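Local coordinates for protein M32 carboxypeptidase (PDB 7A03) that probably acts as a metallocarboxypeptidase of the M32 family, hydrolysing peptides from their C-terminal ends, at residues L80-Q85 with G467-S472; N461-F466 with N473-K478; S69-L74 with K86-S91. All coordinates share one frame; numbering follows the deposited sequence.

Interaction 1: residues L80-Q85 with G467-S472; sequences LDAVQQ and GRFYTS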
loop_
_atom_site.group_PDB
_atom_site.type_symbol
_atom_site.label_atom_id
_atom_site.label_comp_id
_atom_site.label_asym_id
_atom_site.label_seq_id
_atom_site.Cartn_x
_atom_site.Cartn_y
_atom_site.Cartn_z
ATOM N N LEU A 80 5.656 -17.759 28.993
ATOM C CA LEU A 80 4.657 -17.344 28.017
ATOM C C LEU A 80 4.730 -18.186 26.744
ATOM O O LEU A 80 5.786 -18.718 26.376
ATOM C CB LEU A 80 4.875 -15.875 27.666
ATOM C CG LEU A 80 4.809 -14.931 28.863
ATOM C CD1 LEU A 80 5.176 -13.532 28.433
ATOM C CD2 LEU A 80 3.410 -14.975 29.458
ATOM N N ASP A 81 3.583 -18.310 26.069
ATOM C CA ASP A 81 3.518 -19.053 24.813
ATOM C C ASP A 81 4.138 -18.246 23.672
ATOM O O ASP A 81 4.571 -17.103 23.846
ATOM C CB ASP A 81 2.094 -19.546 24.519
ATOM C CG ASP A 81 1.115 -18.423 24.190
ATOM O OD1 ASP A 81 1.471 -17.461 23.473
ATOM O OD2 ASP A 81 -0.049 -18.526 24.623
ATOM N N ALA A 82 4.182 -18.855 22.483
ATOM C CA ALA A 82 4.905 -18.266 21.363
ATOM C C ALA A 82 4.308 -16.923 20.976
ATOM O O ALA A 82 5.038 -15.951 20.745
ATOM C CB ALA A 82 4.879 -19.211 20.159
ATOM N N VAL A 83 2.976 -16.858 20.902
ATOM C CA VAL A 83 2.290 -15.626 20.534
ATOM C C VAL A 83 2.498 -14.543 21.588
ATOM O O VAL A 83 2.773 -13.386 21.251
ATOM C CB VAL A 83 0.803 -15.899 20.239
ATOM C CG1 VAL A 83 0.015 -14.597 20.138
ATOM C CG2 VAL A 83 0.679 -16.710 18.962
ATOM N N GLN A 84 2.374 -14.889 22.871
ATOM C CA GLN A 84 2.583 -13.899 23.927
ATOM C C GLN A 84 4.000 -13.342 23.876
ATOM O O GLN A 84 4.212 -12.124 23.970
ATOM C CB GLN A 84 2.334 -14.546 25.287
ATOM C CG GLN A 84 0.877 -14.939 25.522
ATOM C CD GLN A 84 0.707 -15.706 26.817
ATOM O OE1 GLN A 84 1.383 -16.706 27.045
ATOM N NE2 GLN A 84 -0.188 -15.230 27.682
ATOM N N GLN A 85 4.987 -14.232 23.746
ATOM C CA GLN A 85 6.379 -13.800 23.698
ATOM C C GLN A 85 6.636 -12.916 22.490
ATOM O O GLN A 85 7.358 -11.915 22.589
ATOM C CB GLN A 85 7.302 -15.015 23.663
ATOM C CG GLN A 85 7.428 -15.738 24.990
ATOM C CD GLN A 85 8.589 -16.723 24.988
ATOM O OE1 GLN A 85 9.563 -16.544 24.254
ATOM N NE2 GLN A 85 8.485 -17.770 25.794
ATOM N N GLY A 467 -1.170 -11.942 11.929
ATOM C CA GLY A 467 -0.750 -10.603 12.273
ATOM C C GLY A 467 0.720 -10.385 11.951
ATOM O O GLY A 467 1.197 -10.707 10.850
ATOM N N ARG A 468 1.453 -9.839 12.915
ATOM C CA ARG A 468 2.885 -9.583 12.777
ATOM C C ARG A 468 3.766 -10.725 13.259
ATOM O O ARG A 468 4.977 -10.528 13.376
ATOM C CB ARG A 468 3.276 -8.302 13.525
ATOM C CG ARG A 468 2.818 -7.024 12.823
ATOM C CD ARG A 468 2.907 -5.813 13.754
ATOM N NE ARG A 468 4.288 -5.543 14.157
ATOM C CZ ARG A 468 4.637 -4.705 15.131
ATOM N NH1 ARG A 468 3.707 -4.059 15.825
ATOM N NH2 ARG A 468 5.920 -4.531 15.415
ATOM N N PHE A 469 3.204 -11.910 13.536
ATOM C CA PHE A 469 4.007 -12.992 14.107
ATOM C C PHE A 469 5.230 -13.308 13.251
ATOM O O PHE A 469 6.332 -13.497 13.775
ATOM C CB PHE A 469 3.157 -14.248 14.316
ATOM C CG PHE A 469 3.884 -15.350 15.043
ATOM C CD1 PHE A 469 4.682 -16.255 14.354
ATOM C CD2 PHE A 469 3.802 -15.461 16.420
ATOM C CE1 PHE A 469 5.371 -17.258 15.034
ATOM C CE2 PHE A 469 4.480 -16.458 17.104
ATOM C CZ PHE A 469 5.266 -17.361 16.414
ATOM N N TYR A 470 5.052 -13.362 11.937
ATOM C CA TYR A 470 6.148 -13.554 10.999
ATOM C C TYR A 470 6.488 -12.234 10.318
ATOM O O TYR A 470 5.601 -11.453 9.960
ATOM C CB TYR A 470 5.752 -14.565 9.921
ATOM C CG TYR A 470 5.318 -15.919 10.436
ATOM C CD1 TYR A 470 6.256 -16.857 10.861
ATOM C CD2 TYR A 470 3.976 -16.273 10.466
ATOM C CE1 TYR A 470 5.859 -18.104 11.317
ATOM C CE2 TYR A 470 3.571 -17.513 10.928
ATOM C CZ TYR A 470 4.519 -18.429 11.346
ATOM O OH TYR A 470 4.117 -19.666 11.803
ATOM N N THR A 471 7.780 -11.994 10.104
ATOM C CA THR A 471 8.147 -10.890 9.235
ATOM C C THR A 471 7.751 -11.226 7.797
ATOM O O THR A 471 7.389 -12.360 7.473
ATOM C CB THR A 471 9.654 -10.631 9.274
ATOM O OG1 THR A 471 10.333 -11.645 8.519
ATOM C CG2 THR A 471 10.180 -10.630 10.705
ATOM N N SER A 472 7.810 -10.214 6.927
ATOM C CA SER A 472 7.427 -10.432 5.538
ATOM C C SER A 472 8.272 -11.538 4.917
ATOM O O SER A 472 7.752 -12.393 4.186
ATOM C CB SER A 472 7.535 -9.132 4.738
ATOM O OG SER A 472 8.647 -8.365 5.163
#

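Interaction 2: residues N461-F466 with N473-K478; sequences NNIHPF and NELCQK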
loop_
_atom_site.group_PDB
_atom_site.type_symbol
_atom_site.label_atom_id
_atom_site.label_comp_id
_atom_site.label_asym_id
_atom_site.label_seq_id
_atom_site.Cartn_x
_atom_site.Cartn_y
_atom_site.Cartn_z
ATOM N N ASN A 461 -5.816 -19.174 5.701
ATOM C CA ASN A 461 -4.968 -20.172 6.353
ATOM C C ASN A 461 -3.489 -19.810 6.331
ATOM O O ASN A 461 -2.737 -20.245 7.218
ATOM C CB ASN A 461 -5.147 -21.543 5.693
ATOM C CG ASN A 461 -6.527 -22.128 5.949
ATOM O OD1 ASN A 461 -7.191 -21.780 6.922
ATOM N ND2 ASN A 461 -6.955 -23.030 5.080
ATOM N N ASN A 462 -3.049 -19.021 5.351
ATOM C CA ASN A 462 -1.628 -18.769 5.168
ATOM C C ASN A 462 -1.159 -17.380 5.560
ATOM O O ASN A 462 0.017 -17.234 5.899
ATOM C CB ASN A 462 -1.220 -19.039 3.719
ATOM C CG ASN A 462 -1.127 -20.511 3.423
ATOM O OD1 ASN A 462 -0.103 -21.144 3.696
ATOM N ND2 ASN A 462 -2.205 -21.074 2.884
ATOM N N ILE A 463 -2.020 -16.361 5.516
ATOM C CA ILE A 463 -1.564 -14.983 5.726
ATOM C C ILE A 463 -2.353 -14.268 6.814
ATOM O O ILE A 463 -1.778 -13.770 7.790
ATOM C CB ILE A 463 -1.581 -14.180 4.413
ATOM C CG1 ILE A 463 -0.537 -14.757 3.441
ATOM C CG2 ILE A 463 -1.285 -12.715 4.703
ATOM C CD1 ILE A 463 -0.679 -14.270 2.015
ATOM N N HIS A 464 -3.675 -14.211 6.656
ATOM C CA HIS A 464 -4.479 -13.300 7.467
ATOM C C HIS A 464 -4.376 -13.467 8.979
ATOM O O HIS A 464 -4.363 -12.436 9.674
ATOM C CB HIS A 464 -5.937 -13.354 7.016
ATOM C CG HIS A 464 -6.138 -12.908 5.607
ATOM N ND1 HIS A 464 -7.373 -12.912 4.990
ATOM C CD2 HIS A 464 -5.266 -12.413 4.701
ATOM C CE1 HIS A 464 -7.247 -12.450 3.758
ATOM N NE2 HIS A 464 -5.975 -12.147 3.557
ATOM N N PRO A 465 -4.369 -14.672 9.559
ATOM C CA PRO A 465 -4.559 -14.783 11.013
ATOM C C PRO A 465 -3.304 -14.593 11.838
ATOM O O PRO A 465 -3.390 -14.629 13.067
ATOM C CB PRO A 465 -5.073 -16.221 11.165
ATOM C CG PRO A 465 -4.360 -16.954 10.092
ATOM C CD PRO A 465 -4.285 -16.005 8.924
ATOM N N PHE A 466 -2.147 -14.421 11.212
ATOM C CA PHE A 466 -0.894 -14.372 11.947
ATOM C C PHE A 466 -0.498 -12.979 12.402
ATOM O O PHE A 466 0.430 -12.859 13.206
ATOM C CB PHE A 466 0.224 -14.977 11.106
ATOM C CG PHE A 466 -0.023 -16.411 10.754
ATOM C CD1 PHE A 466 -0.044 -17.376 11.737
ATOM C CD2 PHE A 466 -0.275 -16.787 9.456
ATOM C CE1 PHE A 466 -0.291 -18.699 11.429
ATOM C CE2 PHE A 466 -0.512 -18.115 9.137
ATOM C CZ PHE A 466 -0.519 -19.068 10.130
ATOM N N ASN A 473 9.571 -11.565 5.244
ATOM C CA ASN A 473 10.467 -12.592 4.718
ATOM C C ASN A 473 10.103 -13.969 5.252
ATOM O O ASN A 473 10.020 -14.940 4.489
ATOM C CB ASN A 473 11.915 -12.264 5.075
ATOM C CG ASN A 473 12.864 -13.411 4.748
ATOM O OD1 ASN A 473 13.633 -13.864 5.599
ATOM N ND2 ASN A 473 12.801 -13.893 3.506
ATOM N N GLU A 474 9.923 -14.082 6.570
ATOM C CA GLU A 474 9.562 -15.369 7.150
ATOM C C GLU A 474 8.238 -15.855 6.599
ATOM O O GLU A 474 8.071 -17.050 6.332
ATOM C CB GLU A 474 9.485 -15.257 8.674
ATOM C CG GLU A 474 10.814 -14.900 9.322
ATOM C CD GLU A 474 10.666 -14.581 10.797
ATOM O OE1 GLU A 474 9.524 -14.340 11.245
ATOM O OE2 GLU A 474 11.690 -14.578 11.517
ATOM N N LEU A 475 7.280 -14.938 6.417
ATOM C CA LEU A 475 5.984 -15.320 5.879
ATOM C C LEU A 475 6.131 -15.868 4.465
ATOM O O LEU A 475 5.589 -16.924 4.129
ATOM C CB LEU A 475 5.054 -14.108 5.899
ATOM C CG LEU A 475 3.573 -14.389 5.720
ATOM C CD1 LEU A 475 3.073 -15.403 6.733
ATOM C CD2 LEU A 475 2.787 -13.080 5.821
ATOM N N CYS A 476 6.854 -15.136 3.622
ATOM C CA CYS A 476 7.018 -15.550 2.240
ATOM C C CYS A 476 7.764 -16.887 2.149
ATOM O O CYS A 476 7.375 -17.764 1.375
ATOM C CB CYS A 476 7.720 -14.425 1.480
ATOM S SG CYS A 476 7.872 -14.716 -0.303
ATOM N N GLN A 477 8.798 -17.080 2.974
ATOM C CA GLN A 477 9.535 -18.342 2.990
ATOM C C GLN A 477 8.661 -19.503 3.470
ATOM O O GLN A 477 8.682 -20.592 2.881
ATOM C CB GLN A 477 10.768 -18.197 3.885
ATOM C CG GLN A 477 11.575 -19.476 4.094
ATOM C CD GLN A 477 12.282 -19.927 2.835
ATOM O OE1 GLN A 477 12.865 -19.118 2.110
ATOM N NE2 GLN A 477 12.238 -21.224 2.572
ATOM N N LYS A 478 7.877 -19.282 4.530
ATOM C CA LYS A 478 7.000 -20.329 5.045
ATOM C C LYS A 478 5.957 -20.753 4.013
ATOM O O LYS A 478 5.709 -21.953 3.833
ATOM C CB LYS A 478 6.332 -19.848 6.336
ATOM C CG LYS A 478 5.244 -20.780 6.854
ATOM C CD LYS A 478 4.486 -20.165 8.022
ATOM C CE LYS A 478 3.586 -21.197 8.674
ATOM N NZ LYS A 478 2.623 -20.563 9.610
#

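Interaction 3: residues S69-L74 with K86-S91; sequences SLLHEL and KNIALS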
loop_
_atom_site.group_PDB
_atom_site.type_symbol
_atom_site.label_atom_id
_atom_site.label_comp_id
_atom_site.label_asym_id
_atom_site.label_seq_id
_atom_site.Cartn_x
_atom_site.Cartn_y
_atom_site.Cartn_z
ATOM N N SER A 69 8.304 -0.510 31.790
ATOM C CA SER A 69 8.698 -1.414 32.866
ATOM C C SER A 69 8.013 -2.769 32.732
ATOM O O SER A 69 8.651 -3.817 32.908
ATOM C CB SER A 69 8.409 -0.784 34.228
ATOM O OG SER A 69 9.109 0.438 34.363
ATOM N N LEU A 70 6.721 -2.765 32.400
ATOM C CA LEU A 70 5.987 -4.009 32.189
ATOM C C LEU A 70 6.582 -4.824 31.041
ATOM O O LEU A 70 6.740 -6.046 31.143
ATOM C CB LEU A 70 4.534 -3.662 31.895
ATOM C CG LEU A 70 3.451 -4.729 31.963
ATOM C CD1 LEU A 70 3.494 -5.463 33.291
ATOM C CD2 LEU A 70 2.117 -4.030 31.773
ATOM N N LEU A 71 6.878 -4.170 29.917
ATOM C CA LEU A 71 7.440 -4.897 28.783
ATOM C C LEU A 71 8.784 -5.513 29.143
ATOM O O LEU A 71 9.072 -6.661 28.780
ATOM C CB LEU A 71 7.594 -3.961 27.588
ATOM C CG LEU A 71 6.274 -3.555 26.951
ATOM C CD1 LEU A 71 6.487 -2.387 26.002
ATOM C CD2 LEU A 71 5.657 -4.750 26.233
ATOM N N HIS A 72 9.617 -4.764 29.864
ATOM C CA HIS A 72 10.919 -5.293 30.260
ATOM C C HIS A 72 10.788 -6.452 31.242
ATOM O O HIS A 72 11.596 -7.388 31.203
ATOM C CB HIS A 72 11.774 -4.158 30.818
ATOM C CG HIS A 72 12.421 -3.319 29.762
ATOM N ND1 HIS A 72 13.357 -3.823 28.882
ATOM C CD2 HIS A 72 12.275 -2.011 29.445
ATOM C CE1 HIS A 72 13.756 -2.863 28.067
ATOM N NE2 HIS A 72 13.117 -1.753 28.388
ATOM N N GLU A 73 9.776 -6.420 32.111
ATOM C CA GLU A 73 9.532 -7.549 33.005
ATOM C C GLU A 73 9.047 -8.770 32.232
ATOM O O GLU A 73 9.500 -9.893 32.478
ATOM C CB GLU A 73 8.519 -7.148 34.074
ATOM C CG GLU A 73 7.976 -8.297 34.900
ATOM C CD GLU A 73 6.848 -7.859 35.823
ATOM O OE1 GLU A 73 6.295 -6.755 35.610
ATOM O OE2 GLU A 73 6.521 -8.615 36.763
ATOM N N LEU A 74 8.146 -8.567 31.274
ATOM C CA LEU A 74 7.590 -9.679 30.518
ATOM C C LEU A 74 8.593 -10.281 29.545
ATOM O O LEU A 74 8.439 -11.450 29.161
ATOM C CB LEU A 74 6.335 -9.217 29.782
ATOM C CG LEU A 74 5.138 -9.077 30.719
ATOM C CD1 LEU A 74 4.111 -8.084 30.186
ATOM C CD2 LEU A 74 4.526 -10.445 30.904
ATOM N N LYS A 86 6.051 -13.264 21.341
ATOM C CA LYS A 86 6.227 -12.432 20.159
ATOM C C LYS A 86 5.593 -11.058 20.358
ATOM O O LYS A 86 6.178 -10.037 19.975
ATOM C CB LYS A 86 5.648 -13.137 18.925
ATOM C CG LYS A 86 5.831 -12.366 17.612
ATOM C CD LYS A 86 7.286 -12.373 17.168
ATOM C CE LYS A 86 7.793 -13.799 16.945
ATOM N NZ LYS A 86 9.175 -13.828 16.408
ATOM N N ASN A 87 4.384 -11.019 20.927
ATOM C CA ASN A 87 3.739 -9.746 21.256
ATOM C C ASN A 87 4.626 -8.876 22.125
ATOM O O ASN A 87 4.833 -7.692 21.832
ATOM C CB ASN A 87 2.407 -10.006 21.953
ATOM C CG ASN A 87 1.302 -10.351 20.977
ATOM O OD1 ASN A 87 1.353 -9.958 19.809
ATOM N ND2 ASN A 87 0.283 -11.062 21.451
ATOM N N ILE A 88 5.166 -9.454 23.203
ATOM C CA ILE A 88 6.040 -8.695 24.097
ATOM C C ILE A 88 7.266 -8.183 23.342
ATOM O O ILE A 88 7.646 -7.013 23.469
ATOM C CB ILE A 88 6.432 -9.541 25.324
ATOM C CG1 ILE A 88 5.192 -9.912 26.142
ATOM C CG2 ILE A 88 7.437 -8.793 26.198
ATOM C CD1 ILE A 88 4.399 -8.725 26.630
ATOM N N ALA A 89 7.906 -9.048 22.542
ATOM C CA ALA A 89 9.133 -8.647 21.848
ATOM C C ALA A 89 8.868 -7.526 20.846
ATOM O O ALA A 89 9.624 -6.541 20.771
ATOM C CB ALA A 89 9.771 -9.856 21.159
ATOM N N LEU A 90 7.798 -7.660 20.062
ATOM C CA LEU A 90 7.494 -6.652 19.053
ATOM C C LEU A 90 7.063 -5.350 19.704
ATOM O O LEU A 90 7.457 -4.265 19.259
ATOM C CB LEU A 90 6.420 -7.167 18.093
ATOM C CG LEU A 90 6.927 -8.255 17.144
ATOM C CD1 LEU A 90 5.801 -8.762 16.256
ATOM C CD2 LEU A 90 8.078 -7.723 16.314
ATOM N N SER A 91 6.275 -5.441 20.773
ATOM C CA SER A 91 5.824 -4.236 21.452
ATOM C C SER A 91 7.001 -3.521 22.103
ATOM O O SER A 91 7.044 -2.285 22.124
ATOM C CB SER A 91 4.761 -4.595 22.496
ATOM O OG SER A 91 3.488 -4.786 21.897
#

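Interaction 1: residues L80-Q85 with G467-S472
F469 brings one edge of its ring up to A82 and V83 in the first turn of helix 82-100, a helix start closed by a capping box. The ring belongs to the loop that links helices 453-462 and 472-480, and the arrangement illustrates how a single aromatic can join segments nearly four hundred residues apart. The closer part of the contact is the meeting with A82: F469 CE2 stands 3.7 Å from A82 O, which lies near the ring plane, and 4.1 Å from A82 CB. With CG anti to the backbone N (chi1 -174°), the phenyl group extends from the loop toward the helix. On the far side of the ring, F469 CD1 sits 3.6 Å above the plane of the Y470 ring, over its centre, so the phenylalanine is wedged between helix and tyrosine. K86 adds a cation-pi contact with the same ring.

The V83 side is looser. Its CG2 comes only within 4.2 Å of F469 CD2; V83 itself also touches Q282 and C287 and has a bound PEG molecule nearby. The buried surface is small, about 105 Å², and A82 remains exposed, as suits van der Waals packing at the protein's surface.

What fixes the helix end beside the ring is the capping box of D81 and Q84. D81 N donates to Q84 OE1 on a lone pair in the carbonyl plane, at 2.9 Å. In return Q84 N gives an almost straight bond (172°) to D81 OD1, 2.8 Å away and met nearly along the carboxylate C-O axis.

Interaction 2: residues N461-F466 with N473-K478
F466 and K478 meet because their first torsions send them at each other from opposite directions. In F466, CG lies anti to the carbonyl carbon (chi1 -61°), which carries the ring toward helix 472-480; in K478, CG lies anti to the backbone N (chi1 172°) and the rest of the chain is fully extended, so the ammonium group is delivered to the far end of the phenyl ring. K478 NZ lies 3.5 Å from F466 CZ and 3.9 Å from F466 CE1, approaching the ring obliquely. The same NZ is hydrogen-bonded to Y470 OH, which gives the lysine a polar partner while it rests against the aromatic. The Y470 ring in turn meets F466 edge-to-face, and P465 CG lies 4.1 Å above one face of the F466 ring, offset toward its rim.

Deeper in, the contact becomes apolar. L475 points at the helix end and loop of 461-466, and its two methyls divide the work: CD1 comes to 3.7 Å from N462 O, while CD2 packs at 4.2 Å against I463 CG2. N462 O is buried by this contact and has no hydrogen-bonding partner in the model, which probably carries some energetic cost, at the point where the helix gives out and I463 leaves helical geometry. The amide nitrogen of the N462 side chain, by contrast, has a partner: ND2 bonds back to W458 O. I463 reaches further still, to I295 and Q299 of helix 293-307 and F432 of helix 420-439, so the leucine-isoleucine pair continues into the surrounding helices. Taken together, this is the packing of a helix-loop-helix unit, in which helix 472-480 settles against the end of helix 453-462 across a short connecting loop.

Interaction 3: residues S69-L74 with K86-S91
I88 pushes its CD1 methyl against L74 and its CG2 methyl against the backbone of L71. The closest of these approaches is between I88 CD1 and L74 CD1, 3.6 Å apart, where the two side chains cross at about a right angle; I88 CG2 lies 3.7 Å from L71 O. With CG2 anti to the backbone N and CG1 beside it (chi1 -62°), the isoleucine spreads both branches over the opposing helix. One turn on, L71 CD2 rests 3.8 Å from S91 CB. An alanine at I88 is likely to leave L74 CD1 and CB without their packing partner and open a gap between the helices.

All four touching residues are buried, and helix 9-37 closes round them: Y14 lies against both leucines, and its OH is hydrogen-bonded to S91 OG, while S91 CB makes the apolar contact with L71. L71 also reaches on to L92 and Y95, further along helix 82-100. The segment axes approach to 9.5 Å, with N-to-C directions 133° apart, as in two consecutive helices of a helical hairpin, crossing steeply and well short of antiparallel.

How the interactions relate
Interaction 1 stands between the other two: its centre is 11 Å from that of interaction 2 and 12 Å from that of interaction 3, whereas interactions 2 and 3 lie 23 Å apart without touching. Loop 467-472 links the helices of interaction 2, and Y470 CB packs 3.8 Å from L475 N. Helix 82-100 serves interactions 1 and 3, with R468 O 3.5 Å from L90 CD1; just ahead of that helix, L80 CD1 comes 3.9 Å from L74 O. Loop 467-472 thus connects two helix pairs. Bound PEG lies near V83 and, in interaction 2, near F466. The HExxH motif of helix 258-277, probably metal-binding though without metal here, contributes no residue to these contacts.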